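PDB 4NNB: OBCA, Oxalate Biosynthetic Component A from Burkholderia glumae, which is a metal-binding protein that joins an N-terminal domain of its own to a TIM-barrel domain of an enzyme family. Local coordinates for residues D257-V262 / H295-D300; A271-L276 / A305-S310; S312-V317 / H352-N357; V347-H352 / V373-V378. One frame throughout, in Å; residues are numbered along the deposited sequence.

Contact 1 (D257-V262 / H295-D300)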
loop_
_atom_site.group_PDB
_atom_site.type_symbol
_atom_site.label_atom_id
_atom_site.label_comp_id
_atom_site.label_asym_id
_atom_site.label_seq_id
_atom_site.Cartn_x
_atom_site.Cartn_y
_atom_site.Cartn_z
ATOM N N ASP A 257 10.226 -6.250 -16.374
ATOM C CA ASP A 257 10.363 -5.159 -15.398
ATOM C C ASP A 257 11.514 -5.422 -14.429
ATOM O O ASP A 257 12.366 -4.555 -14.204
ATOM C CB ASP A 257 9.051 -4.915 -14.638
ATOM C CG ASP A 257 8.011 -4.200 -15.483
ATOM O OD1 ASP A 257 8.344 -3.862 -16.626
ATOM O OD2 ASP A 257 6.870 -3.974 -15.012
ATOM N N TYR A 258 11.565 -6.628 -13.868
ATOM C CA TYR A 258 12.654 -6.963 -12.956
ATOM C C TYR A 258 14.020 -6.985 -13.641
ATOM O O TYR A 258 15.021 -6.648 -13.030
ATOM C CB TYR A 258 12.373 -8.283 -12.216
ATOM C CG TYR A 258 11.381 -8.100 -11.088
ATOM C CD1 TYR A 258 11.671 -7.247 -10.031
ATOM C CD2 TYR A 258 10.167 -8.765 -11.079
ATOM C CE1 TYR A 258 10.782 -7.062 -8.992
ATOM C CE2 TYR A 258 9.266 -8.593 -10.034
ATOM C CZ TYR A 258 9.581 -7.742 -8.998
ATOM O OH TYR A 258 8.695 -7.549 -7.960
ATOM N N ASP A 259 14.062 -7.374 -14.911
ATOM C CA ASP A 259 15.320 -7.349 -15.669
ATOM C C ASP A 259 15.880 -5.933 -15.731
ATOM O O ASP A 259 17.097 -5.731 -15.807
ATOM C CB ASP A 259 15.097 -7.866 -17.092
ATOM C CG ASP A 259 15.014 -9.380 -17.158
ATOM O OD1 ASP A 259 15.283 -10.044 -16.129
ATOM O OD2 ASP A 259 14.704 -9.892 -18.252
ATOM N N ALA A 260 14.978 -4.961 -15.680
ATOM C CA ALA A 260 15.352 -3.550 -15.666
ATOM C C ALA A 260 15.624 -3.074 -14.236
ATOM O O ALA A 260 16.671 -2.479 -13.956
ATOM C CB ALA A 260 14.264 -2.709 -16.319
ATOM N N ILE A 261 14.694 -3.361 -13.324
ATOM C CA ILE A 261 14.793 -2.857 -11.950
ATOM C C ILE A 261 16.037 -3.323 -11.198
ATOM O O ILE A 261 16.732 -2.506 -10.587
ATOM C CB ILE A 261 13.520 -3.180 -11.119
ATOM C CG1 ILE A 261 12.318 -2.440 -11.704
ATOM C CG2 ILE A 261 13.715 -2.812 -9.658
ATOM C CD1 ILE A 261 10.959 -3.062 -11.370
ATOM N N VAL A 262 16.312 -4.623 -11.222
ATOM C CA VAL A 262 17.426 -5.152 -10.442
ATOM C C VAL A 262 18.767 -4.452 -10.743
ATOM O O VAL A 262 19.405 -3.948 -9.819
ATOM C CB VAL A 262 17.537 -6.700 -10.519
ATOM C CG1 VAL A 262 18.807 -7.171 -9.845
ATOM C CG2 VAL A 262 16.293 -7.353 -9.875
ATOM N N HIS A 295 11.519 -14.895 -11.736
ATOM C CA HIS A 295 12.267 -13.673 -11.418
ATOM C C HIS A 295 13.319 -13.884 -10.340
ATOM O O HIS A 295 14.031 -12.944 -9.972
ATOM C CB HIS A 295 11.331 -12.519 -11.025
ATOM C CG HIS A 295 10.413 -12.831 -9.878
ATOM N ND1 HIS A 295 9.977 -14.108 -9.587
ATOM C CD2 HIS A 295 9.824 -12.014 -8.968
ATOM C CE1 HIS A 295 9.169 -14.067 -8.539
ATOM N NE2 HIS A 295 9.062 -12.809 -8.145
ATOM N N LEU A 296 13.433 -15.112 -9.839
ATOM C CA LEU A 296 14.398 -15.387 -8.784
ATOM C C LEU A 296 15.619 -16.077 -9.364
ATOM O O LEU A 296 16.104 -17.060 -8.823
ATOM C CB LEU A 296 13.781 -16.232 -7.674
ATOM C CG LEU A 296 12.498 -15.640 -7.074
ATOM C CD1 LEU A 296 12.036 -16.530 -5.931
ATOM C CD2 LEU A 296 12.662 -14.169 -6.610
ATOM N N LYS A 297 16.113 -15.542 -10.468
ATOM C CA LYS A 297 17.265 -16.115 -11.158
ATOM C C LYS A 297 18.533 -15.390 -10.744
ATOM O O LYS A 297 18.472 -14.336 -10.110
ATOM C CB LYS A 297 17.068 -15.936 -12.653
ATOM C CG LYS A 297 16.930 -14.470 -13.046
ATOM C CD LYS A 297 16.835 -14.302 -14.542
ATOM C CE LYS A 297 16.859 -12.832 -14.927
ATOM N NZ LYS A 297 16.265 -12.614 -16.285
ATOM N N PHE A 298 19.685 -15.956 -11.100
ATOM C CA PHE A 298 20.944 -15.223 -11.044
ATOM C C PHE A 298 20.893 -14.107 -12.088
ATOM O O PHE A 298 20.712 -14.369 -13.272
ATOM C CB PHE A 298 22.115 -16.172 -11.326
ATOM C CG PHE A 298 23.468 -15.551 -11.126
ATOM C CD1 PHE A 298 24.127 -14.935 -12.177
ATOM C CD2 PHE A 298 24.088 -15.598 -9.887
ATOM C CE1 PHE A 298 25.388 -14.358 -11.993
ATOM C CE2 PHE A 298 25.343 -15.028 -9.695
ATOM C CZ PHE A 298 25.991 -14.409 -10.750
ATOM N N TYR A 299 21.017 -12.858 -11.647
ATOM C CA TYR A 299 21.050 -11.731 -12.574
ATOM C C TYR A 299 22.499 -11.433 -12.971
ATOM O O TYR A 299 23.259 -10.911 -12.162
ATOM C CB TYR A 299 20.389 -10.482 -11.949
ATOM C CG TYR A 299 18.875 -10.564 -11.897
ATOM C CD1 TYR A 299 18.088 -9.922 -12.843
ATOM C CD2 TYR A 299 18.240 -11.311 -10.915
ATOM C CE1 TYR A 299 16.698 -10.022 -12.801
ATOM C CE2 TYR A 299 16.856 -11.405 -10.859
ATOM C CZ TYR A 299 16.095 -10.773 -11.805
ATOM O OH TYR A 299 14.716 -10.880 -11.738
ATOM N N ASP A 300 22.882 -11.774 -14.203
ATOM C CA ASP A 300 24.271 -11.591 -14.650
ATOM C C ASP A 300 24.787 -10.152 -14.510
ATOM O O ASP A 300 25.966 -9.937 -14.226
ATOM C CB ASP A 300 24.449 -12.024 -16.111
ATOM C CG ASP A 300 24.261 -13.512 -16.317
ATOM O OD1 ASP A 300 23.756 -13.887 -17.398
ATOM O OD2 ASP A 300 24.618 -14.304 -15.417
HETATM O O HOH W 1 13.119 -11.271 -14.138
#
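Tyr299 lies against Val262 and Tyr258 where helix 255-268, one of the helices outside the strands of a TIM-barrel domain, meets the loop that follows helix 291-294. The two valine methyls come down on one face of the Tyr299 ring, and CG2 makes a CH-pi contact, 4.0 Å from the ring centroid and 16° off the normal. The opposite face is taken by CE of Lys297, so the ring is held between an aliphatic branch of the helix and the methylene chain of its own loop. Lys297 leaves the backbone with CG wedged between N and the carbonyl carbon (chi1 59°) and then runs fully extended, which carries the ammonium past the tyrosine to the carboxylate of Asp259. NZ meets OD1 at 2.8 Å in a salt bridge, on the syn side and somewhat out of the carboxylate plane. A water donates to the same OD1 and to Tyr299 OH, tying the charged pair to the phenol.

Deeper in, Tyr258 and His295 point the same way, side by side, their planes inclined at 43° in an oblique pairing; Tyr258 CE2 approaches His295 CD2 to 3.6 Å. Leu296 CD2 sits over the centre of one imidazole face, and NE2 is hydrogen-bonded to the carbonyl O of Ser277, which helps to fix the rotation of the ring. Tyr258 CB also rests 3.5 Å from Tyr299 OH. That hydroxyl is in turn anchored within the loop, donating to the backbone O of His295 at 2.8 Å.

Contact 2 (A271-L276 / A305-S310). With OAA (oxaloacetate ion), chain C.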
loop_
_atom_site.group_PDB
_atom_site.type_symbol
_atom_site.label_atom_id
_atom_site.label_comp_id
_atom_site.label_asym_id
_atom_site.label_seq_id
_atom_site.Cartn_x
_atom_site.Cartn_y
_atom_site.Cartn_z
ATOM N N ALA A 271 24.424 -1.944 -2.386
ATOM C CA ALA A 271 24.121 -2.600 -1.114
ATOM C C ALA A 271 22.645 -2.977 -0.982
ATOM O O ALA A 271 22.272 -3.659 -0.028
ATOM C CB ALA A 271 24.501 -1.704 0.043
ATOM N N ALA A 272 21.815 -2.489 -1.899
ATOM C CA ALA A 272 20.365 -2.669 -1.785
ATOM C C ALA A 272 20.016 -4.127 -1.579
ATOM O O ALA A 272 20.509 -5.007 -2.300
ATOM C CB ALA A 272 19.662 -2.147 -3.005
ATOM N N ILE A 273 19.171 -4.377 -0.586
ATOM C CA ILE A 273 18.656 -5.721 -0.347
ATOM C C ILE A 273 17.251 -5.805 -0.917
ATOM O O ILE A 273 16.306 -5.224 -0.370
ATOM C CB ILE A 273 18.616 -6.038 1.148
ATOM C CG1 ILE A 273 20.017 -5.883 1.744
ATOM C CG2 ILE A 273 18.078 -7.459 1.377
ATOM C CD1 ILE A 273 20.052 -5.991 3.242
ATOM N N LEU A 274 17.122 -6.500 -2.038
ATOM C CA LEU A 274 15.835 -6.596 -2.706
ATOM C C LEU A 274 15.067 -7.836 -2.251
ATOM O O LEU A 274 15.606 -8.953 -2.212
ATOM C CB LEU A 274 16.018 -6.576 -4.225
ATOM C CG LEU A 274 16.595 -5.284 -4.829
ATOM C CD1 LEU A 274 16.404 -5.288 -6.344
ATOM C CD2 LEU A 274 15.988 -4.013 -4.204
ATOM N N ASN A 275 13.818 -7.610 -1.873
ATOM C CA ASN A 275 12.897 -8.649 -1.416
ATOM C C ASN A 275 11.767 -8.755 -2.459
ATOM O O ASN A 275 10.818 -7.954 -2.471
ATOM C CB ASN A 275 12.383 -8.253 -0.013
ATOM C CG ASN A 275 11.305 -9.189 0.532
ATOM O OD1 ASN A 275 10.787 -10.059 -0.173
ATOM N ND2 ASN A 275 10.955 -8.997 1.802
ATOM N N LEU A 276 11.872 -9.731 -3.357
ATOM C CA LEU A 276 10.913 -9.817 -4.454
ATOM C C LEU A 276 9.638 -10.570 -4.060
ATOM O O LEU A 276 9.690 -11.686 -3.546
ATOM C CB LEU A 276 11.554 -10.439 -5.701
ATOM C CG LEU A 276 12.238 -9.492 -6.698
ATOM C CD1 LEU A 276 13.077 -8.425 -6.018
ATOM C CD2 LEU A 276 13.043 -10.238 -7.752
ATOM N N ALA A 305 21.638 -13.664 -7.416
ATOM C CA ALA A 305 20.186 -13.797 -7.387
ATOM C C ALA A 305 19.623 -12.766 -6.395
ATOM O O ALA A 305 20.386 -12.182 -5.620
ATOM C CB ALA A 305 19.805 -15.217 -6.977
ATOM N N PRO A 306 18.297 -12.520 -6.415
ATOM C CA PRO A 306 17.767 -11.583 -5.410
ATOM C C PRO A 306 18.065 -12.060 -3.986
ATOM O O PRO A 306 18.087 -13.274 -3.735
ATOM C CB PRO A 306 16.250 -11.595 -5.679
ATOM C CG PRO A 306 16.143 -11.911 -7.140
ATOM C CD PRO A 306 17.270 -12.914 -7.398
ATOM N N GLU A 307 18.312 -11.119 -3.077
ATOM C CA GLU A 307 18.720 -11.452 -1.715
ATOM C C GLU A 307 17.611 -12.173 -0.949
ATOM O O GLU A 307 17.867 -13.091 -0.172
ATOM C CB GLU A 307 19.103 -10.183 -0.937
ATOM C CG GLU A 307 20.442 -9.532 -1.347
ATOM C CD GLU A 307 20.360 -8.709 -2.632
ATOM O OE1 GLU A 307 19.241 -8.424 -3.126
ATOM O OE2 GLU A 307 21.429 -8.332 -3.152
ATOM N N VAL A 308 16.383 -11.718 -1.156
ATOM C CA VAL A 308 15.239 -12.181 -0.385
ATOM C C VAL A 308 14.068 -12.305 -1.346
ATOM O O VAL A 308 14.019 -11.605 -2.360
ATOM C CB VAL A 308 14.908 -11.187 0.759
ATOM C CG1 VAL A 308 13.634 -11.585 1.530
ATOM C CG2 VAL A 308 16.093 -11.069 1.727
ATOM N N ALA A 309 13.145 -13.216 -1.056
ATOM C CA ALA A 309 11.882 -13.227 -1.783
ATOM C C ALA A 309 10.792 -13.775 -0.884
ATOM O O ALA A 309 11.046 -14.599 -0.004
ATOM C CB ALA A 309 11.978 -14.035 -3.061
ATOM N N SER A 310 9.565 -13.336 -1.114
ATOM C CA SER A 310 8.495 -13.727 -0.214
ATOM C C SER A 310 8.063 -15.192 -0.427
ATOM O O SER A 310 8.160 -15.738 -1.530
ATOM C CB SER A 310 7.316 -12.760 -0.335
ATOM O OG SER A 310 6.670 -12.897 -1.583
HETATM O O1 OAA C . 4.333 -12.277 -0.912
HETATM O O2 OAA C . 4.392 -10.055 -1.367
HETATM O O4 OAA C . -0.677 -8.953 -0.629
HETATM O O5 OAA C . -0.402 -11.059 -1.511
HETATM O O3 OAA C . 2.091 -8.628 -1.215
HETATM C C1 OAA C . 3.741 -11.111 -0.961
HETATM C C2 OAA C . 2.292 -11.022 -0.536
HETATM C C3 OAA C . 1.545 -9.782 -0.972
HETATM C C4 OAA C . 0.078 -9.936 -1.054
#
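Strands 273-276 and 308-310 run parallel, their short axes 22° apart, with Asn275 paired to Val308 and Leu276 to Ala309. Val308 N donates to Leu274 O at 3.1 Å, Val308 O accepts from Leu276 N, and Ser310 N closes the pattern on Leu276 O at 2.9 Å. Ahead of the paired residues, a side chain takes over the role of the next backbone acceptor: the Glu307 chain bends at chi2 (78°) and brings OE1 back to Leu274 N, 3.1 Å away, the N-H arriving from above the carboxylate plane. The other oxygen, OE2, forms salt bridges with Lys266 and Arg520, so this buried carboxylate is gripped by both charge and backbone.

Val308 and Asn275 share one face of the sheet. There Val308 CG1 presses on the amide of Asn275, reaching CG at 3.5 Å, while ND2 of that amide is hydrogen-bonded to Glu346. Val308 CG2 and Glu307 CB both touch Ile273 CG2. On the face carrying Leu276 and Ala309, the Leu276 side chain crosses Pro306 at about a right angle, with Leu276 CD2 3.6 Å from Pro306 CG. At the C-terminal end, Ser310 OG donates to O1 of the oxaloacetate ion at 2.5 Å, a length short enough to be read with caution. Parallel strands with ligand-binding residues at their C-terminal ends are as expected of a TIM barrel.

Contact 3 (S312-V317 / H352-N357)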
loop_
_atom_site.group_PDB
_atom_site.type_symbol
_atom_site.label_atom_id
_atom_site.label_comp_id
_atom_site.label_asym_id
_atom_site.label_seq_id
_atom_site.Cartn_x
_atom_site.Cartn_y
_atom_site.Cartn_z
ATOM N N SER A 312 4.912 -17.890 1.261
ATOM C CA SER A 312 3.791 -18.107 2.171
ATOM C C SER A 312 3.407 -19.588 2.154
ATOM O O SER A 312 2.866 -20.066 1.173
ATOM C CB SER A 312 2.584 -17.264 1.743
ATOM O OG SER A 312 2.847 -15.872 1.826
ATOM N N PRO A 313 3.682 -20.317 3.245
ATOM C CA PRO A 313 3.541 -21.777 3.178
ATOM C C PRO A 313 2.152 -22.318 3.563
ATOM O O PRO A 313 2.058 -23.340 4.256
ATOM C CB PRO A 313 4.616 -22.274 4.157
ATOM C CG PRO A 313 4.721 -21.165 5.184
ATOM C CD PRO A 313 4.411 -19.872 4.450
ATOM N N ALA A 314 1.106 -21.623 3.115
ATOM C CA ALA A 314 -0.272 -22.091 3.166
ATOM C C ALA A 314 -1.041 -21.201 2.218
ATOM O O ALA A 314 -0.540 -20.136 1.822
ATOM C CB ALA A 314 -0.861 -21.970 4.582
ATOM N N ALA A 315 -2.259 -21.616 1.878
ATOM C CA ALA A 315 -3.171 -20.772 1.116
ATOM C C ALA A 315 -3.374 -19.453 1.859
ATOM O O ALA A 315 -3.466 -19.434 3.092
ATOM C CB ALA A 315 -4.509 -21.472 0.919
ATOM N N VAL A 316 -3.428 -18.350 1.119
ATOM C CA VAL A 316 -3.695 -17.044 1.732
ATOM C C VAL A 316 -5.104 -16.641 1.304
ATOM O O VAL A 316 -5.354 -16.433 0.126
ATOM C CB VAL A 316 -2.661 -15.988 1.289
ATOM C CG1 VAL A 316 -3.004 -14.617 1.879
ATOM C CG2 VAL A 316 -1.263 -16.392 1.745
ATOM N N VAL A 317 -6.028 -16.585 2.259
ATOM C CA VAL A 317 -7.433 -16.373 1.944
ATOM C C VAL A 317 -7.920 -15.127 2.678
ATOM O O VAL A 317 -8.419 -15.218 3.808
ATOM C CB VAL A 317 -8.296 -17.587 2.361
ATOM C CG1 VAL A 317 -9.722 -17.428 1.821
ATOM C CG2 VAL A 317 -7.665 -18.918 1.864
ATOM N N HIS A 352 -2.611 -18.174 10.945
ATOM C CA HIS A 352 -2.115 -19.190 11.871
ATOM C C HIS A 352 -1.692 -20.475 11.154
ATOM O O HIS A 352 -0.772 -21.165 11.598
ATOM C CB HIS A 352 -3.136 -19.489 12.979
ATOM C CG HIS A 352 -3.271 -18.380 13.974
ATOM N ND1 HIS A 352 -2.314 -18.126 14.936
ATOM C CD2 HIS A 352 -4.234 -17.439 14.139
ATOM C CE1 HIS A 352 -2.691 -17.085 15.662
ATOM N NE2 HIS A 352 -3.846 -16.646 15.194
ATOM N N ALA A 353 -2.364 -20.796 10.056
ATOM C CA ALA A 353 -1.973 -21.959 9.263
ATOM C C ALA A 353 -0.501 -21.842 8.868
ATOM O O ALA A 353 0.254 -22.818 8.943
ATOM C CB ALA A 353 -2.850 -22.079 8.029
ATOM N N ILE A 354 -0.083 -20.637 8.478
ATOM C CA ILE A 354 1.326 -20.427 8.123
ATOM C C ILE A 354 2.257 -20.657 9.311
ATOM O O ILE A 354 3.313 -21.292 9.165
ATOM C CB ILE A 354 1.553 -19.063 7.433
ATOM C CG1 ILE A 354 1.113 -19.174 5.969
ATOM C CG2 ILE A 354 3.015 -18.625 7.529
ATOM C CD1 ILE A 354 0.844 -17.840 5.263
ATOM N N VAL A 355 1.872 -20.170 10.487
ATOM C CA VAL A 355 2.667 -20.423 11.694
ATOM C C VAL A 355 2.799 -21.932 11.976
ATOM O O VAL A 355 3.908 -22.438 12.200
ATOM C CB VAL A 355 2.082 -19.720 12.937
ATOM C CG1 VAL A 355 3.000 -19.954 14.151
ATOM C CG2 VAL A 355 1.915 -18.215 12.678
ATOM N N ASP A 356 1.671 -22.637 11.951
ATOM C CA ASP A 356 1.667 -24.086 12.148
ATOM C C ASP A 356 2.577 -24.793 11.155
ATOM O O ASP A 356 3.379 -25.646 11.525
ATOM C CB ASP A 356 0.258 -24.635 11.977
ATOM C CG ASP A 356 -0.687 -24.171 13.057
ATOM O OD1 ASP A 356 -0.216 -23.703 14.114
ATOM O OD2 ASP A 356 -1.910 -24.282 12.842
ATOM N N ASN A 357 2.462 -24.426 9.886
ATOM C CA ASN A 357 3.234 -25.101 8.840
ATOM C C ASN A 357 4.731 -24.792 8.874
ATOM O O ASN A 357 5.565 -25.690 8.723
ATOM C CB ASN A 357 2.637 -24.793 7.466
ATOM C CG ASN A 357 1.225 -25.359 7.308
ATOM O OD1 ASN A 357 0.757 -26.123 8.156
ATOM N ND2 ASN A 357 0.552 -25.000 6.212
#
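Ile354 fills the tight part of this contact, where the first turn of helix 352-359 packs on the loop that follows strand 308-311. Its side chain crosses the Pro313 ring at about a right angle, and CG2 lies 3.6 Å from Pro313 CD. CG2 is anti to the backbone N, whereas CG1 is anti to the carbonyl carbon (chi1 -78°); both branches meet the proline near CD, and CG1 also touches Ala314 CB at 3.7 Å while CD1 continues to Ser312 CB. Val347 backs both Ile354 and Pro313 from the neighbouring strand. A looser buried contact lies at the end of the isoleucine, where Val316 CG2 reaches Ile354 CD1 at 4.3 Å.

Toward the partly exposed side the packing thins to small groups, and Ala314 CB meets Ala353 CB at 4.0 Å. Here a polar link takes over: Asn357 ND2 donates to Pro313 O at 3.0 Å, nearly straight at 170°, with the acceptor in the amide plane and the N-H in the carbonyl plane. This bond fixes the turn of the amide, whose ND2 also touches Ala314 CB. A loop after one strand packing on the helix that follows the neighbouring strand belongs to the C-terminal rim of a TIM barrel, close to the ligand pocket.

Contact 4 (V347-H352 / V373-V378). With OAA (oxaloacetate ion), chain C.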
loop_
_atom_site.group_PDB
_atom_site.type_symbol
_atom_site.label_atom_id
_atom_site.label_comp_id
_atom_site.label_asym_id
_atom_site.label_seq_id
_atom_site.Cartn_x
_atom_site.Cartn_y
_atom_site.Cartn_z
ATOM N N VAL A 347 9.342 -15.418 5.169
ATOM C CA VAL A 347 8.045 -16.061 5.378
ATOM C C VAL A 347 7.021 -14.980 5.689
ATOM O O VAL A 347 7.123 -14.286 6.721
ATOM C CB VAL A 347 8.073 -17.111 6.515
ATOM C CG1 VAL A 347 6.712 -17.769 6.648
ATOM C CG2 VAL A 347 9.121 -18.183 6.227
ATOM N N GLU A 348 6.065 -14.808 4.777
ATOM C CA GLU A 348 4.973 -13.855 4.972
ATOM C C GLU A 348 3.948 -14.526 5.861
ATOM O O GLU A 348 3.198 -15.390 5.399
ATOM C CB GLU A 348 4.286 -13.491 3.649
ATOM C CG GLU A 348 5.184 -12.993 2.552
ATOM C CD GLU A 348 5.868 -11.691 2.905
ATOM O OE1 GLU A 348 5.317 -10.600 2.614
ATOM O OE2 GLU A 348 6.975 -11.769 3.452
ATOM N N VAL A 349 3.920 -14.150 7.132
ATOM C CA VAL A 349 3.006 -14.787 8.075
ATOM C C VAL A 349 1.614 -14.134 8.010
ATOM O O VAL A 349 1.296 -13.208 8.775
ATOM C CB VAL A 349 3.558 -14.759 9.509
ATOM C CG1 VAL A 349 2.665 -15.588 10.427
ATOM C CG2 VAL A 349 4.990 -15.299 9.550
ATOM N N PHE A 350 0.792 -14.618 7.090
ATOM C CA PHE A 350 -0.551 -14.072 6.889
ATOM C C PHE A 350 -1.555 -14.603 7.909
ATOM O O PHE A 350 -2.549 -13.942 8.205
ATOM C CB PHE A 350 -1.075 -14.425 5.486
ATOM C CG PHE A 350 -0.526 -13.555 4.377
ATOM C CD1 PHE A 350 0.513 -14.008 3.562
ATOM C CD2 PHE A 350 -1.063 -12.290 4.143
ATOM C CE1 PHE A 350 1.010 -13.209 2.526
ATOM C CE2 PHE A 350 -0.573 -11.480 3.117
ATOM C CZ PHE A 350 0.458 -11.929 2.307
ATOM N N ASN A 351 -1.320 -15.809 8.423
ATOM C CA ASN A 351 -2.363 -16.516 9.176
ATOM C C ASN A 351 -1.781 -17.584 10.089
ATOM O O ASN A 351 -0.586 -17.880 10.012
ATOM C CB ASN A 351 -3.402 -17.115 8.209
ATOM C CG ASN A 351 -2.768 -18.020 7.147
ATOM O OD1 ASN A 351 -1.828 -18.757 7.428
ATOM N ND2 ASN A 351 -3.272 -17.944 5.924
ATOM N N HIS A 352 -2.611 -18.174 10.945
ATOM C CA HIS A 352 -2.115 -19.190 11.871
ATOM C C HIS A 352 -1.692 -20.475 11.154
ATOM O O HIS A 352 -0.772 -21.165 11.598
ATOM C CB HIS A 352 -3.136 -19.489 12.979
ATOM C CG HIS A 352 -3.271 -18.380 13.974
ATOM N ND1 HIS A 352 -2.314 -18.126 14.936
ATOM C CD2 HIS A 352 -4.234 -17.439 14.139
ATOM C CE1 HIS A 352 -2.691 -17.085 15.662
ATOM N NE2 HIS A 352 -3.846 -16.646 15.194
ATOM N N VAL A 373 16.400 -17.228 9.903
ATOM C CA VAL A 373 15.166 -17.403 9.137
ATOM C C VAL A 373 14.345 -16.121 9.299
ATOM O O VAL A 373 14.249 -15.574 10.400
ATOM C CB VAL A 373 14.384 -18.621 9.632
ATOM C CG1 VAL A 373 13.126 -18.835 8.774
ATOM C CG2 VAL A 373 15.294 -19.876 9.604
ATOM N N LEU A 374 13.779 -15.632 8.200
ATOM C CA LEU A 374 13.132 -14.320 8.193
ATOM C C LEU A 374 11.616 -14.436 8.156
ATOM O O LEU A 374 11.075 -15.217 7.365
ATOM C CB LEU A 374 13.591 -13.524 6.967
ATOM C CG LEU A 374 15.087 -13.388 6.711
ATOM C CD1 LEU A 374 15.327 -12.535 5.449
ATOM C CD2 LEU A 374 15.769 -12.780 7.907
ATOM N N PHE A 375 10.934 -13.647 8.987
ATOM C CA PHE A 375 9.468 -13.656 9.048
ATOM C C PHE A 375 8.924 -12.228 8.972
ATOM O O PHE A 375 9.534 -11.290 9.499
ATOM C CB PHE A 375 8.973 -14.314 10.348
ATOM C CG PHE A 375 9.397 -15.752 10.503
ATOM C CD1 PHE A 375 8.567 -16.783 10.071
ATOM C CD2 PHE A 375 10.628 -16.074 11.057
ATOM C CE1 PHE A 375 8.962 -18.120 10.192
ATOM C CE2 PHE A 375 11.027 -17.412 11.196
ATOM C CZ PHE A 375 10.188 -18.429 10.765
ATOM N N MET A 376 7.785 -12.066 8.310
ATOM C CA MET A 376 7.060 -10.795 8.302
ATOM C C MET A 376 5.655 -11.055 8.816
ATOM O O MET A 376 4.914 -11.842 8.220
ATOM C CB MET A 376 7.032 -10.181 6.890
ATOM C CG MET A 376 6.193 -8.897 6.764
ATOM S SD MET A 376 6.922 -7.537 7.718
ATOM C CE MET A 376 8.448 -7.328 6.819
ATOM N N LEU A 377 5.296 -10.429 9.941
ATOM C CA LEU A 377 3.949 -10.586 10.494
ATOM C C LEU A 377 2.981 -9.662 9.743
ATOM O O LEU A 377 3.095 -8.436 9.827
ATOM C CB LEU A 377 3.926 -10.281 12.000
ATOM C CG LEU A 377 4.879 -11.107 12.881
ATOM C CD1 LEU A 377 4.735 -10.676 14.353
ATOM C CD2 LEU A 377 4.638 -12.626 12.709
ATOM N N VAL A 378 2.052 -10.247 8.990
ATOM C CA VAL A 378 1.043 -9.457 8.282
ATOM C C VAL A 378 -0.110 -9.201 9.254
ATOM O O VAL A 378 -1.197 -9.771 9.143
ATOM C CB VAL A 378 0.562 -10.154 6.992
ATOM C CG1 VAL A 378 -0.279 -9.185 6.139
ATOM C CG2 VAL A 378 1.763 -10.660 6.188
HETATM O O1 OAA C . 4.333 -12.277 -0.912
HETATM O O2 OAA C . 4.392 -10.055 -1.367
HETATM O O4 OAA C . -0.677 -8.953 -0.629
HETATM O O5 OAA C . -0.402 -11.059 -1.511
HETATM O O3 OAA C . 2.091 -8.628 -1.215
HETATM C C1 OAA C . 3.741 -11.111 -0.961
HETATM C C2 OAA C . 2.292 -11.022 -0.536
HETATM C C3 OAA C . 1.545 -9.782 -0.972
HETATM C C4 OAA C . 0.078 -9.936 -1.054
HETATM O O HOH W 2 -2.793 -11.321 7.156
#
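The Phe350 ring carries Val378 CG2 over one face, 4.0 Å from the centroid and 15° off the normal, and meets C2 of the oxaloacetate ion with its edge, CZ to C2 being 3.5 Å. Val378 CG1 reaches the rim of the ring at CD2 and CE2, so both valine methyls settle on the CD2 side. The Phe375 ring is approached differently: Val349 CG2 stands at its edge, 3.9 Å from CD1, while Val347 CB comes in obliquely on the same ring atom. Val347 and Phe375 extend side by side on a face of the sheet that they share with Val349 and Leu377, where Leu377 CD2 leans back to Val349 CB. Leu437 of helix 416-440 packs against Phe375 and Leu377 there.

These residues belong to two neighbouring parallel strands of the TIM barrel, 344-349 and 373-378, whose short axes make an angle of 26°. Four backbone bonds join them; the shortest, Val349 N to Met376 O at 2.7 Å, lies nearly along the C=O axis, and the last, Val378 N to Val349 O, is 3.1 Å long.

Glu348 and Met376 project from the other face. With Glu348 CG anti to the carbonyl carbon (chi1 -54°), that atom lies 3.6 Å from O1 of the oxaloacetate ion; the bend at chi2 then turns OE2 alongside Met376 CB. OE2 also lies close to the carboxylate of Glu346. Just beyond the strand, Asn351 takes the N-cap position of helix 352-359, its OD1 accepting from Ile354 N.

All four contacts belong to the TIM-barrel domain, and contacts 2 and 4 share its sheet, in which strands 308-311 and 344-349 are neighbours. Their centres are 16 Å apart, yet Ser310 CB packs on Glu348 CG at 3.6 Å, and both contacts touch the oxaloacetate ion. Contact 1 backs contact 2 from outside, with centres 10 Å apart and Leu296 CD2 against Ala309 CB. Contact 3 adjoins contact 4, centres 9 Å apart, and shares His352 with it; Ser312 OG lies 3.3 Å from Phe350 CE1, beside the ligand pocket. Contacts 1 and 3, by contrast, are separated by about 27 Å between centres and do not touch.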